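Local coordinates for protein probable glutathione S-transferase GSTU1 (Oryza sativa, PDB 1OYJ) that conjugates reduced glutathione to a wide range of hydrophobic electrophiles, a reaction by which plants detoxify herbicides, at residues Trp13-Gly18 and Arg54-Leu59; Cys21-Ala26 and Ala168-Thr173; Glu139-Leu144 and Gly183-Glu188. All blocks are in the same frame, centred on the assembly; numbering follows the deposited sequence. Where two conformers were deposited one is given.

In the fold
Interaction 1 lies within the thioredoxin-like N-terminal domain and forms part of the glutathione site, where helix 16-28 meets the turn before strand 58-61. Interaction 2 takes the next turns of the same helix and sets them against residues 168-173 of the all-helical C-terminal domain, about 11 Å from interaction 1 between centres; Pro-16 packs on Pro-171 and Phe-172. Interaction 3 lies wholly in the C-terminal domain, its centre about 20 Å from interaction 2 and about 25 Å from interaction 1, and reaches interaction 2 through Leu-144 and Leu-169. Along the chain interaction 1 closes before 3 opens, while 2 alternates with both. They run from the glutathione site across the domain interface to the helical bundle.

Interaction 1 of 3, residues Trp13-Gly18 and Arg54-Leu59; sequences WVSPFG and RKIPVL. With GSH (glutathione), chain N.
One side of the glutathione site of the thioredoxin-like domain is formed by the start of helix 16-28 and the cis-proline turn before strand 58-61; Lys-42, Glu-68 and Ser-69 also hydrogen-bond the ligand. Pro-57 lays its ring against the first helical turn: CB lies 3.6 Å from CA of Gly-18, and CD meets CB of Phe-17. Ile-56 sends CD1 to OG of Ser-15 (3.5 Å). Ser-15 is the N-cap, its OG, anti to the backbone N (chi1 -178°), accepting a nearly straight bond of 3.1 Å from Gly-18 N and a weak one from Phe-17 N, while SG2 of glutathione lies 3.3 Å from OG. Main-chain atoms of Ile-56 grip the cysteinyl unit in both directions, N donating to O2 (2.8 Å) and O accepting from N2 (2.8 Å). The gamma-glutamyl CB1 sits 3.9 Å above the Phe-17 ring, over its centre, with SG2 at the edge. A serine in place of Phe-17 removes the ring under CB1, and the gamma-glutamyl chain would probably be freer to shift. The Ser-15 hydroxyl, close to the sulfur and backed by one good and one weak N-H, is consistent with the serine of tau-class enzymes that stabilises the glutathione thiolate.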
ATOM      1  N   TRP A  13      21.259   0.333  -7.392  1.00 20.73           N
ATOM      2  CA  TRP A  13      21.261   1.476  -8.370  1.00 22.71           C
ATOM      3  C   TRP A  13      20.050   1.615  -9.291  1.00 20.70           C
ATOM      4  O   TRP A  13      19.497   2.692  -9.449  1.00 20.65           O
ATOM      5  CB  TRP A  13      22.605   1.455  -9.178  1.00 22.84           C
ATOM      6  CG  TRP A  13      22.704   0.344 -10.136  1.00 21.51           C
ATOM      7  CD1 TRP A  13      23.122  -0.845  -9.884  1.00 21.83           C
ATOM      8  CD2 TRP A  13      22.334   0.374 -11.494  1.00 21.17           C
ATOM      9  NE1 TRP A  13      22.982  -1.674 -10.976  1.00 24.91           N
ATOM     10  CE2 TRP A  13      22.543  -0.911 -12.010  1.00 25.97           C
ATOM     11  CE3 TRP A  13      21.850   1.362 -12.337  1.00 23.27           C
ATOM     12  CZ2 TRP A  13      22.227  -1.261 -13.312  1.00 22.53           C
ATOM     13  CZ3 TRP A  13      21.581   1.040 -13.632  1.00 23.56           C
ATOM     14  CH2 TRP A  13      21.789  -0.231 -14.122  1.00 22.22           C
ATOM     15  N   VAL A  14      19.655   0.530  -9.928  1.00 20.25           N
ATOM     16  CA  VAL A  14      18.583   0.526 -10.945  1.00 20.33           C
ATOM     17  C   VAL A  14      17.162   0.434 -10.337  1.00 20.88           C
ATOM     18  O   VAL A  14      16.167   0.507 -11.054  1.00 20.25           O
ATOM     19  CB  VAL A  14      18.812  -0.658 -11.910  1.00 21.31           C
ATOM     20  CG1 VAL A  14      18.350  -1.986 -11.226  1.00 24.10           C
ATOM     21  CG2 VAL A  14      18.061  -0.464 -13.236  1.00 24.09           C
ATOM     22  N   SER A  15      17.052   0.270  -9.005  1.00 18.40           N
ATOM     23  CA  SER A  15      15.714   0.210  -8.361  1.00 20.14           C
ATOM     24  C   SER A  15      14.834   1.455  -8.493  1.00 18.17           C
ATOM     25  O   SER A  15      15.140   2.479  -7.947  1.00 20.16           O
ATOM     26  CB  SER A  15      15.791  -0.089  -6.857  1.00 17.92           C
ATOM     27  OG  SER A  15      14.507  -0.170  -6.304  1.00 21.16           O
ATOM     28  N   PRO A  16      13.672   1.269  -9.087  1.00 18.34           N
ATOM     29  CA  PRO A  16      12.702   2.360  -9.211  1.00 18.37           C
ATOM     30  C   PRO A  16      12.205   2.763  -7.844  1.00 20.92           C
ATOM     31  O   PRO A  16      11.909   3.936  -7.608  1.00 21.59           O
ATOM     32  CB  PRO A  16      11.632   1.767 -10.082  1.00 19.01           C
ATOM     33  CG  PRO A  16      11.805   0.299 -10.033  1.00 21.90           C
ATOM     34  CD  PRO A  16      13.241   0.069  -9.780  1.00 15.23           C
ATOM     35  N   PHE A  17      12.115   1.760  -6.914  1.00 22.03           N
ATOM     36  CA  PHE A  17      11.588   1.998  -5.598  1.00 20.50           C
ATOM     37  C   PHE A  17      12.555   2.824  -4.746  1.00 21.21           C
ATOM     38  O   PHE A  17      12.186   3.798  -4.097  1.00 20.58           O
ATOM     39  CB  PHE A  17      11.292   0.658  -4.924  1.00 22.70           C
ATOM     40  CG  PHE A  17      10.327  -0.187  -5.680  1.00 20.32           C
ATOM     41  CD1 PHE A  17      10.734  -1.318  -6.316  1.00 24.21           C
ATOM     42  CD2 PHE A  17       9.015   0.146  -5.710  1.00 23.38           C
ATOM     43  CE1 PHE A  17       9.830  -2.135  -6.975  1.00 23.31           C
ATOM     44  CE2 PHE A  17       8.111  -0.648  -6.382  1.00 24.72           C
ATOM     45  CZ  PHE A  17       8.555  -1.773  -7.025  1.00 23.23           C
ATOM     46  N   GLY A  18      13.848   2.496  -4.814  1.00 20.02           N
ATOM     47  CA  GLY A  18      14.866   3.298  -4.113  1.00 19.43           C
ATOM     48  C   GLY A  18      15.033   4.666  -4.786  1.00 20.65           C
ATOM     49  O   GLY A  18      15.132   5.678  -4.160  1.00 20.32           O
ATOM     50  N   ARG A  54      13.410  -8.016   3.787  1.00 21.33           N
ATOM     51  CA  ARG A  54      14.790  -8.153   3.298  1.00 24.07           C
ATOM     52  C   ARG A  54      14.992  -7.560   1.940  1.00 23.89           C
ATOM     53  O   ARG A  54      15.711  -8.113   1.122  1.00 24.15           O
ATOM     54  CB  ARG A  54      15.270  -9.616   3.310  1.00 25.07           C
ATOM     55  CG  ARG A  54      15.103 -10.246   4.734  1.00 29.35           C
ATOM     56  CD  ARG A  54      14.885 -11.704   4.774  1.00 35.56           C
ATOM     57  NE  ARG A  54      13.530 -12.143   4.426  1.00 43.55           N
ATOM     58  CZ  ARG A  54      13.163 -12.604   3.223  1.00 48.85           C
ATOM     59  NH1 ARG A  54      14.030 -12.658   2.201  1.00 49.78           N
ATOM     60  NH2 ARG A  54      11.910 -13.009   3.035  1.00 50.71           N
ATOM     61  N   LYS A  55      14.290  -6.468   1.699  1.00 22.82           N
ATOM     62  CA  LYS A  55      14.328  -5.722   0.476  1.00 23.33           C
ATOM     63  C   LYS A  55      14.884  -4.286   0.573  1.00 22.28           C
ATOM     64  O   LYS A  55      14.900  -3.687   1.627  1.00 21.01           O
ATOM     65  CB  LYS A  55      12.905  -5.595  -0.072  1.00 24.69           C
ATOM     66  CG  LYS A  55      12.426  -6.880  -0.723  1.00 26.77           C
ATOM     67  CD  LYS A  55      10.976  -6.856  -1.057  1.00 29.14           C
ATOM     68  CE  LYS A  55      10.523  -8.127  -1.778  1.00 33.23           C
ATOM     69  NZ  LYS A  55       9.170  -7.837  -2.353  1.00 34.73           N
ATOM     70  N   ILE A  56      15.356  -3.730  -0.558  1.00 20.23           N
ATOM     71  CA  ILE A  56      15.707  -2.332  -0.506  1.00 20.48           C
ATOM     72  C   ILE A  56      14.555  -1.652  -1.184  1.00 21.49           C
ATOM     73  O   ILE A  56      13.827  -2.312  -1.868  1.00 23.09           O
ATOM     74  CB  ILE A  56      17.112  -2.043  -1.161  1.00 21.04           C
ATOM     75  CG1 ILE A  56      17.127  -2.545  -2.586  1.00 21.46           C
ATOM     76  CG2 ILE A  56      18.185  -2.730  -0.351  1.00 25.23           C
ATOM     77  CD1 ILE A  56      16.241  -1.610  -3.574  1.00 21.58           C
ATOM     78  N   PRO A  57      14.343  -0.349  -1.009  1.00 21.46           N
ATOM     79  CA  PRO A  57      15.109   0.542  -0.183  1.00 21.58           C
ATOM     80  C   PRO A  57      14.763   0.540   1.279  1.00 22.73           C
ATOM     81  O   PRO A  57      13.684   0.162   1.734  1.00 19.99           O
ATOM     82  CB  PRO A  57      14.718   1.916  -0.743  1.00 21.65           C
ATOM     83  CG  PRO A  57      13.290   1.755  -1.192  1.00 21.56           C
ATOM     84  CD  PRO A  57      13.346   0.386  -1.789  1.00 23.55           C
ATOM     85  N   VAL A  58      15.786   0.906   2.047  1.00 22.40           N
ATOM     86  CA  VAL A  58      15.643   1.072   3.443  1.00 21.23           C
ATOM     87  C   VAL A  58      16.250   2.354   3.779  1.00 22.42           C
ATOM     88  O   VAL A  58      17.459   2.614   3.467  1.00 22.37           O
ATOM     89  CB  VAL A  58      16.418  -0.069   4.305  1.00 20.92           C
ATOM     90  CG1 VAL A  58      16.227   0.218   5.818  1.00 19.27           C
ATOM     91  CG2 VAL A  58      15.865  -1.388   3.992  1.00 21.14           C
ATOM     92  N   LEU A  59      15.493   3.150   4.497  1.00 21.13           N
ATOM     93  CA  LEU A  59      15.989   4.418   4.946  1.00 21.28           C
ATOM     94  C   LEU A  59      16.279   4.343   6.404  1.00 23.01           C
ATOM     95  O   LEU A  59      15.423   3.897   7.137  1.00 22.53           O
ATOM     96  CB  LEU A  59      14.913   5.485   4.858  1.00 21.44           C
ATOM     97  CG  LEU A  59      15.470   6.845   5.332  1.00 23.85           C
ATOM     98  CD1 LEU A  59      16.409   7.306   4.213  1.00 26.71           C
ATOM     99  CD2 LEU A  59      14.401   7.884   5.464  1.00 27.18           C
TER
HETATM  100  N1  GSH N 799       7.337  -2.864  -1.904  1.00 31.36           N
HETATM  101  CA1 GSH N 799       8.671  -2.461  -2.209  1.00 32.32           C
HETATM  102  C1  GSH N 799       9.055  -1.043  -2.019  1.00 32.54           C
HETATM  103  O11 GSH N 799      10.084  -0.558  -1.596  1.00 33.23           O
HETATM  104  O12 GSH N 799       8.186  -0.284  -2.392  1.00 29.24           O
HETATM  105  CB1 GSH N 799       9.564  -3.321  -3.077  1.00 34.07           C
HETATM  106  CG1 GSH N 799      11.050  -2.948  -3.135  1.00 32.76           C
HETATM  107  CD1 GSH N 799      11.785  -3.993  -3.968  1.00 33.05           C
HETATM  108  OE1 GSH N 799      11.135  -4.663  -4.751  1.00 35.50           O
HETATM  109  N2  GSH N 799      13.109  -4.113  -3.858  1.00 31.82           N
HETATM  110  CA2 GSH N 799      13.844  -5.090  -4.622  1.00 32.35           C
HETATM  111  C2  GSH N 799      14.501  -6.004  -3.573  1.00 35.16           C
HETATM  112  O2  GSH N 799      15.154  -5.449  -2.715  1.00 29.22           O
HETATM  113  CB2 GSH N 799      14.883  -4.338  -5.454  1.00 35.08           C
HETATM  114  SG2 GSH N 799      14.087  -3.416  -6.827  1.00 43.40           S
HETATM  115  N3  GSH N 799      14.210  -7.300  -3.448  1.00 47.99           N
HETATM  116  CA3 GSH N 799      15.444  -8.082  -3.183  1.00 49.71           C
HETATM  117  C3  GSH N 799      15.748  -9.417  -3.862  1.00 54.95           C
HETATM  118  O31 GSH N 799      16.216 -10.403  -3.204  1.00 51.84           O
HETATM  119  O32 GSH N 799      15.596  -9.527  -5.069  1.00 56.10           O

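Interaction 2 of 3, residues Cys21-Ala26 and Ala168-Thr173; sequences CRIAMA and ALVPFT
Ile-23 brings its CD1 methyl against CG1 of Val-170 at 3.8 Å, and the same methyl comes to 4.3 Å from CG of Pro-171. With CG1 anti to the carbonyl carbon (chi1 -70°) and CD1 carried on outward (chi2 163°), the isoleucine spans the gap between two backbones whose nearest CA atoms, those of Ile-23 and Pro-171, are 9.0 Å apart. Val-170 meets it obliquely, offering one methyl branch, while the proline ring contributes its CG corner. The joint is therefore a small apolar one, 82 Å² in all, made by a single side chain on one side and two on the other. Behind it, Val-170 O is gripped twice by Thr-173: its OG1 donates at 2.7 Å, in the carbonyl plane, and its N at 2.9 Å. This holds the turn that bears both partners of Ile-23. Ser-206 and His-210 of helix 205-210 also touch Ile-23, and Cys-201 of helix 192-201 touches Val-170, so two further C-terminal helices border the contact. Packing of the first helix of the thioredoxin-like domain against the helical domain is part of the interdomain interface of the cytosolic glutathione transferase fold.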
ATOM      1  N   CYS A  21      12.853   7.400  -3.278  1.00 21.44           N
ATOM      2  CA  CYS A  21      13.268   7.989  -2.065  1.00 21.35           C
ATOM      3  C   CYS A  21      14.454   8.921  -2.367  1.00 20.43           C
ATOM      4  O   CYS A  21      14.632   9.951  -1.722  1.00 20.34           O
ATOM      5  CB  CYS A  21      13.748   6.920  -1.102  1.00 24.17           C
ATOM      6  SG  CYS A  21      12.614   5.568  -0.840  1.00 25.63           S
ATOM      7  N   ARG A  22      15.307   8.538  -3.319  1.00 18.54           N
ATOM      8  CA  ARG A  22      16.401   9.484  -3.709  1.00 20.66           C
ATOM      9  C   ARG A  22      15.842  10.847  -4.213  1.00 19.64           C
ATOM     10  O   ARG A  22      16.367  11.927  -3.800  1.00 20.11           O
ATOM     11  CB  ARG A  22      17.371   8.940  -4.799  1.00 19.86           C
ATOM     12  CG  ARG A  22      18.185   7.660  -4.303  1.00 23.00           C
ATOM     13  CD  ARG A  22      18.918   6.863  -5.406  1.00 24.59           C
ATOM     14  NE  ARG A  22      18.532   5.490  -5.470  1.00 24.90           N
ATOM     15  CZ  ARG A  22      18.833   4.696  -6.466  1.00 25.60           C
ATOM     16  NH1 ARG A  22      18.389   3.464  -6.465  1.00 26.38           N
ATOM     17  NH2 ARG A  22      19.517   5.153  -7.494  1.00 24.84           N
ATOM     18  N   ILE A  23      14.892  10.780  -5.141  1.00 17.77           N
ATOM     19  CA  ILE A  23      14.285  12.001  -5.717  1.00 19.13           C
ATOM     20  C   ILE A  23      13.607  12.825  -4.640  1.00 19.94           C
ATOM     21  O   ILE A  23      13.719  14.025  -4.626  1.00 22.77           O
ATOM     22  CB  ILE A  23      13.318  11.583  -6.827  1.00 17.78           C
ATOM     23  CG1 ILE A  23      14.155  11.051  -8.004  1.00 16.66           C
ATOM     24  CG2 ILE A  23      12.377  12.677  -7.281  1.00 18.84           C
ATOM     25  CD1 ILE A  23      13.242  10.231  -8.974  1.00 19.90           C
ATOM     26  N   ALA A  24      12.885  12.149  -3.723  1.00 20.78           N
ATOM     27  CA  ALA A  24      12.170  12.858  -2.669  1.00 19.67           C
ATOM     28  C   ALA A  24      13.094  13.594  -1.696  1.00 20.76           C
ATOM     29  O   ALA A  24      12.856  14.775  -1.355  1.00 20.99           O
ATOM     30  CB  ALA A  24      11.246  11.934  -1.974  1.00 20.34           C
ATOM     31  N   MET A  25      14.191  12.952  -1.311  1.00 20.13           N
ATOM     32  CA  MET A  25      15.202  13.632  -0.540  1.00 20.97           C
ATOM     33  C   MET A  25      15.852  14.779  -1.310  1.00 21.28           C
ATOM     34  O   MET A  25      15.980  15.886  -0.788  1.00 23.27           O
ATOM     35  CB  MET A  25      16.240  12.605  -0.018  1.00 19.98           C
ATOM     36  CG  MET A  25      15.647  11.806   1.131  1.00 22.87           C
ATOM     37  SD  MET A  25      16.751  10.660   1.964  1.00 24.75           S
ATOM     38  CE  MET A  25      17.017   9.337   0.756  1.00 23.84           C
ATOM     39  N   ALA A  26      16.232  14.550  -2.562  1.00 22.54           N
ATOM     40  CA  ALA A  26      16.737  15.630  -3.373  1.00 22.60           C
ATOM     41  C   ALA A  26      15.765  16.784  -3.429  1.00 22.46           C
ATOM     42  O   ALA A  26      16.163  17.972  -3.275  1.00 24.23           O
ATOM     43  CB  ALA A  26      17.061  15.152  -4.757  1.00 22.01           C
ATOM     44  N   ALA A 168       6.200   8.734  -7.065  1.00 17.03           N
ATOM     45  CA  ALA A 168       6.001   7.286  -7.141  1.00 18.14           C
ATOM     46  C   ALA A 168       6.154   6.729  -8.562  1.00 18.90           C
ATOM     47  O   ALA A 168       6.616   5.617  -8.730  1.00 16.25           O
ATOM     48  CB  ALA A 168       4.657   6.926  -6.623  1.00 20.68           C
ATOM     49  N   LEU A 169       5.699   7.480  -9.567  1.00 15.27           N
ATOM     50  CA  LEU A 169       5.636   6.925 -10.921  1.00 15.64           C
ATOM     51  C   LEU A 169       6.923   7.252 -11.722  1.00 15.36           C
ATOM     52  O   LEU A 169       7.340   6.498 -12.606  1.00 15.88           O
ATOM     53  CB  LEU A 169       4.467   7.606 -11.678  1.00 15.77           C
ATOM     54  CG  LEU A 169       4.238   7.128 -13.130  1.00 16.09           C
ATOM     55  CD1 LEU A 169       4.121   5.642 -13.243  1.00 15.90           C
ATOM     56  CD2 LEU A 169       3.004   7.782 -13.710  1.00 15.92           C
ATOM     57  N   VAL A 170       7.552   8.393 -11.397  1.00 15.63           N
ATOM     58  CA  VAL A 170       8.625   8.891 -12.329  1.00 17.11           C
ATOM     59  C   VAL A 170       9.789   7.956 -12.602  1.00 16.35           C
ATOM     60  O   VAL A 170      10.246   7.909 -13.726  1.00 17.14           O
ATOM     61  CB  VAL A 170       9.090  10.274 -12.007  1.00 16.07           C
ATOM     62  CG1 VAL A 170       9.859  10.334 -10.779  1.00 17.29           C
ATOM     63  CG2 VAL A 170       9.815  10.945 -13.207  1.00 16.91           C
ATOM     64  N   PRO A 171      10.241   7.164 -11.629  1.00 16.61           N
ATOM     65  CA  PRO A 171      11.315   6.226 -11.960  1.00 17.49           C
ATOM     66  C   PRO A 171      10.980   5.246 -13.075  1.00 17.77           C
ATOM     67  O   PRO A 171      11.852   4.870 -13.864  1.00 17.75           O
ATOM     68  CB  PRO A 171      11.637   5.538 -10.642  1.00 19.34           C
ATOM     69  CG  PRO A 171      11.107   6.537  -9.569  1.00 18.49           C
ATOM     70  CD  PRO A 171       9.879   7.116 -10.197  1.00 16.32           C
ATOM     71  N   PHE A 172       9.718   4.910 -13.228  1.00 16.73           N
ATOM     72  CA  PHE A 172       9.367   4.000 -14.256  1.00 18.29           C
ATOM     73  C   PHE A 172       9.443   4.628 -15.651  1.00 18.79           C
ATOM     74  O   PHE A 172       9.483   3.898 -16.640  1.00 18.46           O
ATOM     75  CB  PHE A 172       7.973   3.389 -13.966  1.00 19.39           C
ATOM     76  CG  PHE A 172       7.946   2.542 -12.749  1.00 19.92           C
ATOM     77  CD1 PHE A 172       7.486   3.031 -11.516  1.00 19.94           C
ATOM     78  CD2 PHE A 172       8.428   1.260 -12.792  1.00 20.57           C
ATOM     79  CE1 PHE A 172       7.525   2.176 -10.427  1.00 20.88           C
ATOM     80  CE2 PHE A 172       8.455   0.498 -11.702  1.00 16.42           C
ATOM     81  CZ  PHE A 172       8.014   0.936 -10.538  1.00 18.26           C
ATOM     82  N   THR A 173       9.499   5.966 -15.707  1.00 18.07           N
ATOM     83  CA  THR A 173       9.685   6.611 -17.019  1.00 17.84           C
ATOM     84  C   THR A 173      11.029   6.138 -17.652  1.00 19.23           C
ATOM     85  O   THR A 173      11.177   6.107 -18.859  1.00 18.52           O
ATOM     86  CB  THR A 173       9.642   8.098 -16.977  1.00 18.44           C
ATOM     87  OG1 THR A 173      10.756   8.661 -16.222  1.00 15.00           O
ATOM     88  CG2 THR A 173       8.326   8.577 -16.381  1.00 21.59           C
TER

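Interaction 3 of 3, residues Glu139-Leu144 and Gly183-Glu188; sequences EILRTL and GGFSVE
Leu-141, on helix 127-148, points CD1 at Phe-185 and Val-187, and the apolar packing that joins the two segments converges on this one methyl, 3.9 Å from CE1 of the ring and 4.0 Å from CG2 of the valine. The leucine has CG beside its backbone N (chi1 -59°) and its chain extended to CD1, which carries that methyl straight across to the other segment. Both partners meet the leucine side chain at about a right angle, and the methyl approaches the phenylalanine ring obliquely, near the CE1-CZ bond. Of the two methyls of Val-187, CG2 makes the contact. Phe-176 of helix 176-183 touches both Leu-141 and Val-187, and Leu-194 and Ala-195 of helix 192-201 add further cover, so the leucine sits in an apolar cluster.

Polar groups do not join the two segments; each bonds to its own neighbourhood. On helix 127-148, Arg-142 NH1 forms a salt bridge to Glu-139 OE1, 2.7 Å long and bent (139° at the hydrogen); the oxygen lies 21° out of the guanidinium plane. It links residues three apart on the helix, so the two charges probably compensate one another. In the other segment Ser-186 is the N-cap of helix 187-190, its OG bonded to Glu-189 N. Gly-184, with positive phi, lets the chain leave helix 176-183, and Phe-185 and Ser-186 lead into the next helix. The N-H of Val-187 is taken by Glu-180 OE2.

A long helix packed against the connection between two shorter ones in this way belongs to the all-helical C-terminal domain of glutathione transferases, here away from the glutathione site of the thioredoxin-like domain, although Ile-140, outside the apolar contact, touches a second bound glutathione.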
ATOM      1  N   GLU A 139      -2.621  -0.132 -21.720  1.00 17.81           N
ATOM      2  CA  GLU A 139      -3.839   0.270 -21.108  1.00 18.53           C
ATOM      3  C   GLU A 139      -3.563   0.837 -19.714  1.00 16.05           C
ATOM      4  O   GLU A 139      -4.208   1.775 -19.349  1.00 18.32           O
ATOM      5  CB  GLU A 139      -4.851  -0.920 -21.066  1.00 18.16           C
ATOM      6  CG  GLU A 139      -6.202  -0.541 -20.681  1.00 24.00           C
ATOM      7  CD  GLU A 139      -6.866   0.431 -21.654  1.00 29.97           C
ATOM      8  OE1 GLU A 139      -6.430   0.568 -22.851  1.00 28.74           O
ATOM      9  OE2 GLU A 139      -7.828   1.063 -21.121  1.00 33.32           O
ATOM     10  N   ILE A 140      -2.643   0.251 -18.956  1.00 15.18           N
ATOM     11  CA  ILE A 140      -2.214   0.833 -17.657  1.00 17.43           C
ATOM     12  C   ILE A 140      -1.706   2.335 -17.876  1.00 17.41           C
ATOM     13  O   ILE A 140      -2.103   3.288 -17.169  1.00 18.03           O
ATOM     14  CB  ILE A 140      -1.114  -0.019 -17.105  1.00 16.94           C
ATOM     15  CG1 ILE A 140      -1.776  -1.215 -16.472  1.00 19.91           C
ATOM     16  CG2 ILE A 140      -0.320   0.719 -15.984  1.00 18.15           C
ATOM     17  CD1 ILE A 140      -0.883  -2.202 -16.025  1.00 21.06           C
ATOM     18  N   LEU A 141      -0.924   2.513 -18.909  1.00 17.26           N
ATOM     19  CA  LEU A 141      -0.414   3.845 -19.200  1.00 18.89           C
ATOM     20  C   LEU A 141      -1.564   4.773 -19.633  1.00 19.68           C
ATOM     21  O   LEU A 141      -1.585   5.952 -19.274  1.00 18.72           O
ATOM     22  CB  LEU A 141       0.662   3.782 -20.263  1.00 19.10           C
ATOM     23  CG  LEU A 141       1.885   2.892 -19.850  1.00 17.96           C
ATOM     24  CD1 LEU A 141       2.898   2.872 -21.037  1.00 18.67           C
ATOM     25  CD2 LEU A 141       2.509   3.529 -18.662  1.00 17.99           C
ATOM     26  N   ARG A 142      -2.532   4.222 -20.344  1.00 17.26           N
ATOM     27  CA  ARG A 142      -3.694   5.044 -20.740  1.00 18.69           C
ATOM     28  C   ARG A 142      -4.518   5.415 -19.522  1.00 18.94           C
ATOM     29  O   ARG A 142      -5.076   6.527 -19.445  1.00 15.15           O
ATOM     30  CB  ARG A 142      -4.581   4.299 -21.767  1.00 18.73           C
ATOM     31  CG  ARG A 142      -4.133   4.343 -23.203  1.00 21.07           C
ATOM     32  CD  ARG A 142      -5.090   3.562 -24.137  1.00 22.17           C
ATOM     33  NE  ARG A 142      -4.460   3.103 -25.360  1.00 27.81           N
ATOM     34  CZ  ARG A 142      -4.206   1.821 -25.637  1.00 30.92           C
ATOM     35  NH1 ARG A 142      -4.491   0.839 -24.767  1.00 34.24           N
ATOM     36  NH2 ARG A 142      -3.642   1.523 -26.789  1.00 35.85           N
ATOM     37  N   THR A 143      -4.573   4.525 -18.550  1.00 17.16           N
ATOM     38  CA  THR A 143      -5.277   4.773 -17.303  1.00 18.41           C
ATOM     39  C   THR A 143      -4.588   5.888 -16.475  1.00 18.19           C
ATOM     40  O   THR A 143      -5.283   6.844 -16.014  1.00 17.83           O
ATOM     41  CB  THR A 143      -5.346   3.464 -16.434  1.00 19.80           C
ATOM     42  OG1 THR A 143      -6.092   2.498 -17.143  1.00 18.75           O
ATOM     43  CG2 THR A 143      -6.052   3.722 -15.116  1.00 19.63           C
ATOM     44  N   LEU A 144      -3.255   5.846 -16.430  1.00 17.02           N
ATOM     45  CA  LEU A 144      -2.477   6.898 -15.783  1.00 17.13           C
ATOM     46  C   LEU A 144      -2.710   8.225 -16.507  1.00 17.16           C
ATOM     47  O   LEU A 144      -2.937   9.346 -15.898  1.00 17.83           O
ATOM     48  CB  LEU A 144      -1.000   6.549 -15.629  1.00 15.07           C
ATOM     49  CG  LEU A 144      -0.849   5.432 -14.588  1.00 17.41           C
ATOM     50  CD1 LEU A 144       0.465   4.723 -14.785  1.00 19.49           C
ATOM     51  CD2 LEU A 144      -1.083   5.975 -13.108  1.00 19.52           C
ATOM     52  N   GLY A 183       7.094  -4.707 -25.418  1.00 24.72           N
ATOM     53  CA  GLY A 183       5.683  -4.787 -25.545  1.00 25.96           C
ATOM     54  C   GLY A 183       5.087  -4.491 -26.908  1.00 25.49           C
ATOM     55  O   GLY A 183       3.920  -4.794 -27.156  1.00 27.25           O
ATOM     56  N   GLY A 184       5.880  -3.916 -27.772  1.00 25.30           N
ATOM     57  CA  GLY A 184       5.509  -3.647 -29.133  1.00 26.22           C
ATOM     58  C   GLY A 184       4.585  -2.461 -29.260  1.00 27.41           C
ATOM     59  O   GLY A 184       3.606  -2.546 -30.028  1.00 27.92           O
ATOM     60  N   PHE A 185       4.805  -1.394 -28.488  1.00 25.73           N
ATOM     61  CA  PHE A 185       4.002  -0.179 -28.693  1.00 24.01           C
ATOM     62  C   PHE A 185       4.909   1.008 -28.431  1.00 25.01           C
ATOM     63  O   PHE A 185       6.044   0.807 -27.959  1.00 24.74           O
ATOM     64  CB  PHE A 185       2.794  -0.140 -27.782  1.00 24.61           C
ATOM     65  CG  PHE A 185       3.151  -0.112 -26.317  1.00 24.67           C
ATOM     66  CD1 PHE A 185       3.362   1.087 -25.675  1.00 23.53           C
ATOM     67  CD2 PHE A 185       3.367  -1.294 -25.608  1.00 20.58           C
ATOM     68  CE1 PHE A 185       3.778   1.086 -24.337  1.00 26.40           C
ATOM     69  CE2 PHE A 185       3.725  -1.280 -24.279  1.00 23.61           C
ATOM     70  CZ  PHE A 185       3.949  -0.104 -23.653  1.00 26.15           C
ATOM     71  N   SER A 186       4.381   2.218 -28.658  1.00 24.41           N
ATOM     72  CA  SER A 186       5.051   3.497 -28.409  1.00 23.78           C
ATOM     73  C   SER A 186       4.213   4.303 -27.384  1.00 22.13           C
ATOM     74  O   SER A 186       3.015   4.489 -27.553  1.00 21.15           O
ATOM     75  CB  SER A 186       5.201   4.259 -29.741  1.00 25.35           C
ATOM     76  OG  SER A 186       5.007   5.664 -29.624  1.00 26.65           O
ATOM     77  N   VAL A 187       4.847   4.743 -26.313  1.00 20.17           N
ATOM     78  CA  VAL A 187       4.149   5.512 -25.321  1.00 19.38           C
ATOM     79  C   VAL A 187       3.597   6.788 -25.918  1.00 20.25           C
ATOM     80  O   VAL A 187       2.511   7.221 -25.596  1.00 20.94           O
ATOM     81  CB  VAL A 187       5.043   5.845 -24.189  1.00 20.23           C
ATOM     82  CG1 VAL A 187       4.266   6.670 -23.149  1.00 19.38           C
ATOM     83  CG2 VAL A 187       5.498   4.553 -23.512  1.00 20.35           C
ATOM     84  N   GLU A 188       4.365   7.394 -26.792  1.00 21.11           N
ATOM     85  CA  GLU A 188       3.946   8.600 -27.474  1.00 23.93           C
ATOM     86  C   GLU A 188       2.584   8.350 -28.187  1.00 24.12           C
ATOM     87  O   GLU A 188       1.643   9.152 -28.054  1.00 27.34           O
ATOM     88  CB  GLU A 188       5.068   9.121 -28.414  1.00 22.40           C
ATOM     89  CG  GLU A 188       4.677  10.430 -29.061  0.70 27.38           C
ATOM     90  CD  GLU A 188       4.733  11.555 -28.078  0.70 27.19           C
ATOM     91  OE1 GLU A 188       5.695  11.528 -27.281  0.70 32.73           O
ATOM     92  OE2 GLU A 188       3.801  12.397 -28.082  0.70 25.02           O
TER